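Putative methylase (PDB 3LDU) probably methylates guanine bases of ribosomal RNA, pairing an RNA-binding THUMP region with a Rossmann-like methyltransferase domain that holds GTP in this crystal. Local coordinates at residues A71-L77 against S106-S110; G223-F228 against W241-R245. All blocks are in the same frame, centred on the assembly; numbering follows the deposited sequence.

Interaction 1: A71-L77 against S106-S110; sequences AKSFDEL and SKLYS
L108 packs its CD2 methyl over the centre of the F74 ring, a CH-pi contact within the THUMP domain, where the start of helix 74-82 meets the loop between strand 98-104 and helix 111-129. The methyl lies 3.6 Å from the ring centroid and only 6° off the normal, so all six ring carbons are about equally near. The other branch, L108 CD1, reaches the buried side, 4.1 Å from A71 CB and 4.0 Å from L77 CB. K107 CD comes within 3.8 Å of K72 CB as the two chains cross at a slant; the bends beyond it, at chi3 (92°) and chi4, turn NZ to donate to K72 O at 3.3 Å. A water joins the two backbones as well, donating a hydrogen bond to A71 O and accepting one from L108 N.

Farther out, D152 pairs with K72 NZ and accepts from K107 N, while V114 and I117 of helix 111-129 touch F74. The helix start that carries F74 is fixed by S73 at the N-cap, whose OG accepts from E76 N at 3.0 Å. The extended E76 side chain reaches back past the cap, and its OE2 accepts from K72 N, above the carboxylate plane, in a nearly straight bond (2.9 Å, 174°).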
loop_
_atom_site.group_PDB
_atom_site.type_symbol
_atom_site.label_atom_id
_atom_site.label_comp_id
_atom_site.label_asym_id
_atom_site.label_seq_id
_atom_site.Cartn_x
_atom_site.Cartn_y
_atom_site.Cartn_z
ATOM N N ALA A 71 -18.348 -16.276 -15.970
ATOM C CA ALA A 71 -17.818 -17.043 -17.088
ATOM C C ALA A 71 -17.394 -18.418 -16.592
ATOM O O ALA A 71 -16.463 -18.533 -15.813
ATOM C CB ALA A 71 -16.646 -16.323 -17.737
ATOM N N LYS A 72 -18.087 -19.460 -17.038
ATOM C CA LYS A 72 -17.769 -20.816 -16.601
ATOM C C LYS A 72 -17.053 -21.623 -17.685
ATOM O O LYS A 72 -16.626 -22.755 -17.454
ATOM C CB LYS A 72 -19.039 -21.538 -16.149
ATOM C CG LYS A 72 -19.637 -20.974 -14.863
ATOM C CD LYS A 72 -20.906 -21.719 -14.475
ATOM C CE LYS A 72 -21.571 -21.126 -13.234
ATOM N NZ LYS A 72 -20.834 -21.425 -11.970
ATOM N N SER A 73 -16.926 -21.042 -18.872
ATOM C CA SER A 73 -16.198 -21.691 -19.955
ATOM C C SER A 73 -15.388 -20.659 -20.713
ATOM O O SER A 73 -15.671 -19.465 -20.642
ATOM C CB SER A 73 -17.183 -22.359 -20.913
ATOM O OG SER A 73 -17.939 -21.381 -21.609
ATOM N N PHE A 74 -14.391 -21.110 -21.462
ATOM C CA PHE A 74 -13.617 -20.174 -22.258
ATOM C C PHE A 74 -14.461 -19.517 -23.359
ATOM O O PHE A 74 -14.276 -18.346 -23.671
ATOM C CB PHE A 74 -12.336 -20.825 -22.780
ATOM C CG PHE A 74 -11.322 -21.107 -21.687
ATOM C CD1 PHE A 74 -10.618 -20.071 -21.099
ATOM C CD2 PHE A 74 -11.112 -22.397 -21.230
ATOM C CE1 PHE A 74 -9.707 -20.317 -20.088
ATOM C CE2 PHE A 74 -10.199 -22.654 -20.218
ATOM C CZ PHE A 74 -9.495 -21.612 -19.652
ATOM N N ASP A 75 -15.419 -20.253 -23.918
ATOM C CA ASP A 75 -16.348 -19.651 -24.875
ATOM C C ASP A 75 -17.130 -18.493 -24.228
ATOM O O ASP A 75 -17.281 -17.423 -24.819
ATOM C CB ASP A 75 -17.305 -20.705 -25.446
ATOM C CG ASP A 75 -16.594 -21.729 -26.320
ATOM O OD1 ASP A 75 -15.595 -21.368 -26.978
ATOM O OD2 ASP A 75 -17.039 -22.897 -26.359
ATOM N N GLU A 76 -17.614 -18.703 -23.011
ATOM C CA GLU A 76 -18.360 -17.663 -22.313
ATOM C C GLU A 76 -17.457 -16.462 -21.981
ATOM O O GLU A 76 -17.867 -15.314 -22.124
ATOM C CB GLU A 76 -19.028 -18.228 -21.055
ATOM C CG GLU A 76 -20.029 -17.282 -20.411
ATOM C CD GLU A 76 -20.789 -17.905 -19.245
ATOM O OE1 GLU A 76 -21.828 -17.325 -18.846
ATOM O OE2 GLU A 76 -20.356 -18.963 -18.725
ATOM N N LEU A 77 -16.235 -16.739 -21.526
ATOM C CA LEU A 77 -15.249 -15.682 -21.264
ATOM C C LEU A 77 -14.990 -14.858 -22.539
ATOM O O LEU A 77 -14.996 -13.625 -22.512
ATOM C CB LEU A 77 -13.937 -16.289 -20.744
ATOM C CG LEU A 77 -12.734 -15.342 -20.601
ATOM C CD1 LEU A 77 -13.034 -14.290 -19.548
ATOM C CD2 LEU A 77 -11.460 -16.099 -20.219
ATOM N N SER A 106 -12.429 -21.179 -9.206
ATOM C CA SER A 106 -13.155 -20.971 -10.453
ATOM C C SER A 106 -12.798 -22.049 -11.462
ATOM O O SER A 106 -11.659 -22.532 -11.498
ATOM C CB SER A 106 -12.794 -19.601 -11.042
ATOM O OG SER A 106 -13.109 -18.554 -10.144
ATOM N N LYS A 107 -13.767 -22.394 -12.302
ATOM C CA LYS A 107 -13.574 -23.393 -13.346
ATOM C C LYS A 107 -12.460 -23.007 -14.327
ATOM O O LYS A 107 -11.701 -23.866 -14.772
ATOM C CB LYS A 107 -14.895 -23.634 -14.078
ATOM C CG LYS A 107 -16.004 -24.174 -13.170
ATOM C CD LYS A 107 -17.386 -24.095 -13.818
ATOM C CE LYS A 107 -17.763 -25.370 -14.578
ATOM N NZ LYS A 107 -16.977 -25.592 -15.820
ATOM N N LEU A 108 -12.345 -21.717 -14.638
ATOM C CA LEU A 108 -11.279 -21.242 -15.521
ATOM C C LEU A 108 -10.004 -20.958 -14.723
ATOM O O LEU A 108 -9.628 -19.799 -14.524
ATOM C CB LEU A 108 -11.725 -19.992 -16.278
ATOM C CG LEU A 108 -13.043 -20.135 -17.053
ATOM C CD1 LEU A 108 -13.376 -18.820 -17.739
ATOM C CD2 LEU A 108 -12.970 -21.285 -18.057
ATOM N N TYR A 109 -9.347 -22.027 -14.269
ATOM C CA TYR A 109 -8.212 -21.895 -13.358
ATOM C C TYR A 109 -6.887 -21.674 -14.073
ATOM O O TYR A 109 -5.912 -21.236 -13.461
ATOM C CB TYR A 109 -8.105 -23.135 -12.470
ATOM C CG TYR A 109 -7.961 -24.418 -13.244
ATOM C CD1 TYR A 109 -6.723 -24.827 -13.722
ATOM C CD2 TYR A 109 -9.058 -25.214 -13.511
ATOM C CE1 TYR A 109 -6.583 -25.997 -14.432
ATOM C CE2 TYR A 109 -8.930 -26.390 -14.228
ATOM C CZ TYR A 109 -7.691 -26.777 -14.677
ATOM O OH TYR A 109 -7.567 -27.943 -15.386
ATOM N N SER A 110 -6.829 -21.978 -15.364
ATOM C CA SER A 110 -5.576 -21.797 -16.087
ATOM C C SER A 110 -5.386 -20.346 -16.520
ATOM O O SER A 110 -5.900 -19.931 -17.566
ATOM C CB SER A 110 -5.522 -22.704 -17.310
ATOM O OG SER A 110 -4.272 -22.530 -17.950
HETATM O O HOH W 1 -14.554 -19.677 -14.053
#

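Interaction 2: G223-F228 against W241-R245; sequences GLNREF and WWDVR
R245, reaching out from helix 238-251, points its guanidinium into the type I beta turn G223-R226 within the methyltransferase domain, where two backbone carbonyls accept from it. R226 O lies at the guanidinium edge, near its plane, and meets both terminal nitrogens: NH2 at 2.4 Å, short enough for the exact spacing to be doubtful, and NH1 in a weak, bent bond. NH1 also gives a weak bond to G223 O at 3.1 Å. The chain runs extended from CG to NE, which carries the group across to the turn. E231 adds a carboxylate, pairing with R245 NH2 and accepting from F228 N, so one carboxylate oxygen, E231 OE1, ties the arginine to the backbone of F228.

Beside this polar centre the F228 ring lies obliquely to the guanidinium, their planes 29° apart. W241, one helical turn before R245, brings the CH2 corner of its indole close to F228 CD2. The two ring planes are tilted by only 18° but slid apart, with centroids 5.0 Å from each other, so there is little overlap. N53 of helix 48-55 touches both aromatics, and M54 touches R245. Nearer the helix backbone, L224 brings CD1 to 4.0 Å from R245 O, although its CB points away.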
loop_
_atom_site.group_PDB
_atom_site.type_symbol
_atom_site.label_atom_id
_atom_site.label_comp_id
_atom_site.label_asym_id
_atom_site.label_seq_id
_atom_site.Cartn_x
_atom_site.Cartn_y
_atom_site.Cartn_z
ATOM N N GLY A 223 2.268 9.732 -3.799
ATOM C CA GLY A 223 2.607 9.681 -5.221
ATOM C C GLY A 223 3.321 10.904 -5.773
ATOM O O GLY A 223 3.528 11.017 -6.983
ATOM N N LEU A 224 3.712 11.816 -4.886
ATOM C CA LEU A 224 4.213 13.131 -5.299
ATOM C C LEU A 224 5.492 13.059 -6.119
ATOM O O LEU A 224 5.695 13.858 -7.036
ATOM C CB LEU A 224 4.421 14.022 -4.070
ATOM C CG LEU A 224 4.512 15.540 -4.225
ATOM C CD1 LEU A 224 3.309 16.143 -4.976
ATOM C CD2 LEU A 224 4.687 16.177 -2.849
ATOM N N ASN A 225 6.353 12.099 -5.808
ATOM C CA ASN A 225 7.638 12.013 -6.490
ATOM C C ASN A 225 7.788 10.791 -7.385
ATOM O O ASN A 225 8.900 10.308 -7.596
ATOM C CB ASN A 225 8.795 12.076 -5.484
ATOM C CG ASN A 225 8.933 13.444 -4.842
ATOM O OD1 ASN A 225 8.864 14.470 -5.521
ATOM N ND2 ASN A 225 9.134 13.464 -3.529
ATOM N N ARG A 226 6.673 10.290 -7.914
ATOM C CA ARG A 226 6.742 9.201 -8.874
ATOM C C ARG A 226 5.754 9.401 -10.019
ATOM O O ARG A 226 4.931 10.322 -9.991
ATOM C CB ARG A 226 6.510 7.848 -8.207
ATOM C CG ARG A 226 5.192 7.729 -7.453
ATOM C CD ARG A 226 4.815 6.264 -7.313
ATOM N NE ARG A 226 4.425 5.701 -8.605
ATOM C CZ ARG A 226 4.199 4.407 -8.836
ATOM N NH1 ARG A 226 4.345 3.519 -7.865
ATOM N NH2 ARG A 226 3.843 3.991 -10.044
ATOM N N GLU A 227 5.838 8.540 -11.022
ATOM C CA GLU A 227 4.906 8.642 -12.138
ATOM C C GLU A 227 3.984 7.425 -12.252
ATOM O O GLU A 227 4.211 6.389 -11.622
ATOM C CB GLU A 227 5.616 8.962 -13.447
ATOM C CG GLU A 227 6.631 7.960 -13.915
ATOM C CD GLU A 227 7.439 8.503 -15.088
ATOM O OE1 GLU A 227 7.083 8.217 -16.256
ATOM O OE2 GLU A 227 8.415 9.241 -14.840
ATOM N N PHE A 228 2.922 7.585 -13.027
ATOM C CA PHE A 228 1.895 6.559 -13.138
ATOM C C PHE A 228 1.611 6.307 -14.597
ATOM O O PHE A 228 1.634 7.238 -15.412
ATOM C CB PHE A 228 0.635 7.019 -12.419
ATOM C CG PHE A 228 0.872 7.320 -10.978
ATOM C CD1 PHE A 228 0.828 6.308 -10.038
ATOM C CD2 PHE A 228 1.183 8.606 -10.567
ATOM C CE1 PHE A 228 1.069 6.580 -8.697
ATOM C CE2 PHE A 228 1.415 8.882 -9.237
ATOM C CZ PHE A 228 1.364 7.863 -8.303
ATOM N N TRP A 241 -4.613 15.332 -14.218
ATOM C CA TRP A 241 -3.399 14.829 -13.562
ATOM C C TRP A 241 -2.509 15.997 -13.158
ATOM O O TRP A 241 -1.910 15.994 -12.080
ATOM C CB TRP A 241 -2.622 13.861 -14.465
ATOM C CG TRP A 241 -2.771 12.390 -14.086
ATOM C CD1 TRP A 241 -3.357 11.397 -14.834
ATOM C CD2 TRP A 241 -2.315 11.761 -12.878
ATOM N NE1 TRP A 241 -3.288 10.193 -14.159
ATOM C CE2 TRP A 241 -2.660 10.392 -12.958
ATOM C CE3 TRP A 241 -1.656 12.224 -11.736
ATOM C CZ2 TRP A 241 -2.363 9.488 -11.944
ATOM C CZ3 TRP A 241 -1.362 11.319 -10.724
ATOM C CH2 TRP A 241 -1.716 9.969 -10.837
ATOM N N TRP A 242 -2.428 17.010 -14.020
ATOM C CA TRP A 242 -1.575 18.150 -13.723
ATOM C C TRP A 242 -2.050 18.936 -12.496
ATOM O O TRP A 242 -1.260 19.235 -11.598
ATOM C CB TRP A 242 -1.447 19.073 -14.942
ATOM C CG TRP A 242 -0.109 19.716 -14.983
ATOM C CD1 TRP A 242 1.065 19.141 -15.381
ATOM C CD2 TRP A 242 0.210 21.049 -14.578
ATOM N NE1 TRP A 242 2.097 20.042 -15.259
ATOM C CE2 TRP A 242 1.599 21.221 -14.770
ATOM C CE3 TRP A 242 -0.542 22.117 -14.080
ATOM C CZ2 TRP A 242 2.248 22.418 -14.480
ATOM C CZ3 TRP A 242 0.105 23.308 -13.794
ATOM C CH2 TRP A 242 1.487 23.449 -13.996
ATOM N N ASP A 243 -3.340 19.255 -12.461
ATOM C CA ASP A 243 -3.919 20.004 -11.353
ATOM C C ASP A 243 -3.815 19.221 -10.042
ATOM O O ASP A 243 -3.580 19.800 -8.981
ATOM C CB ASP A 243 -5.375 20.354 -11.645
ATOM C CG ASP A 243 -5.509 21.424 -12.721
ATOM O OD1 ASP A 243 -4.481 22.032 -13.074
ATOM O OD2 ASP A 243 -6.636 21.661 -13.196
ATOM N N VAL A 244 -3.990 17.905 -10.124
ATOM C CA VAL A 244 -3.881 17.049 -8.939
ATOM C C VAL A 244 -2.467 17.042 -8.358
ATOM O O VAL A 244 -2.292 17.117 -7.142
ATOM C CB VAL A 244 -4.376 15.615 -9.214
ATOM C CG1 VAL A 244 -3.947 14.669 -8.083
ATOM C CG2 VAL A 244 -5.887 15.612 -9.376
ATOM N N ARG A 245 -1.452 16.964 -9.212
ATOM C CA ARG A 245 -0.068 17.064 -8.724
ATOM C C ARG A 245 0.260 18.420 -8.115
ATOM O O ARG A 245 0.913 18.496 -7.073
ATOM C CB ARG A 245 0.939 16.795 -9.841
ATOM C CG ARG A 245 1.143 15.345 -10.131
ATOM C CD ARG A 245 2.496 15.099 -10.759
ATOM N NE ARG A 245 2.561 13.727 -11.237
ATOM C CZ ARG A 245 3.117 12.724 -10.571
ATOM N NH1 ARG A 245 3.699 12.934 -9.392
ATOM N NH2 ARG A 245 3.103 11.511 -11.099
#

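The two contacts come in series along the chain: interaction 1 closes in the THUMP domain before interaction 2 opens in the methyltransferase domain. Their centres are 38 Å apart and their nearest atoms about 26 Å, so they do not touch. Interaction 1 lies just beyond the ends of strands 63-70 and 98-104, members of the N-terminal seven-stranded sheet, and joins the start of helix 74-82 to the loop leading into helix 111-129. Interaction 2 involves helix 238-251 and the loop preceding it, ahead of strand 260-264 of the second sheet; its contacts with helix 48-55 tie the methyltransferase part to the N-terminal part. Both lie away from the GTP pocket.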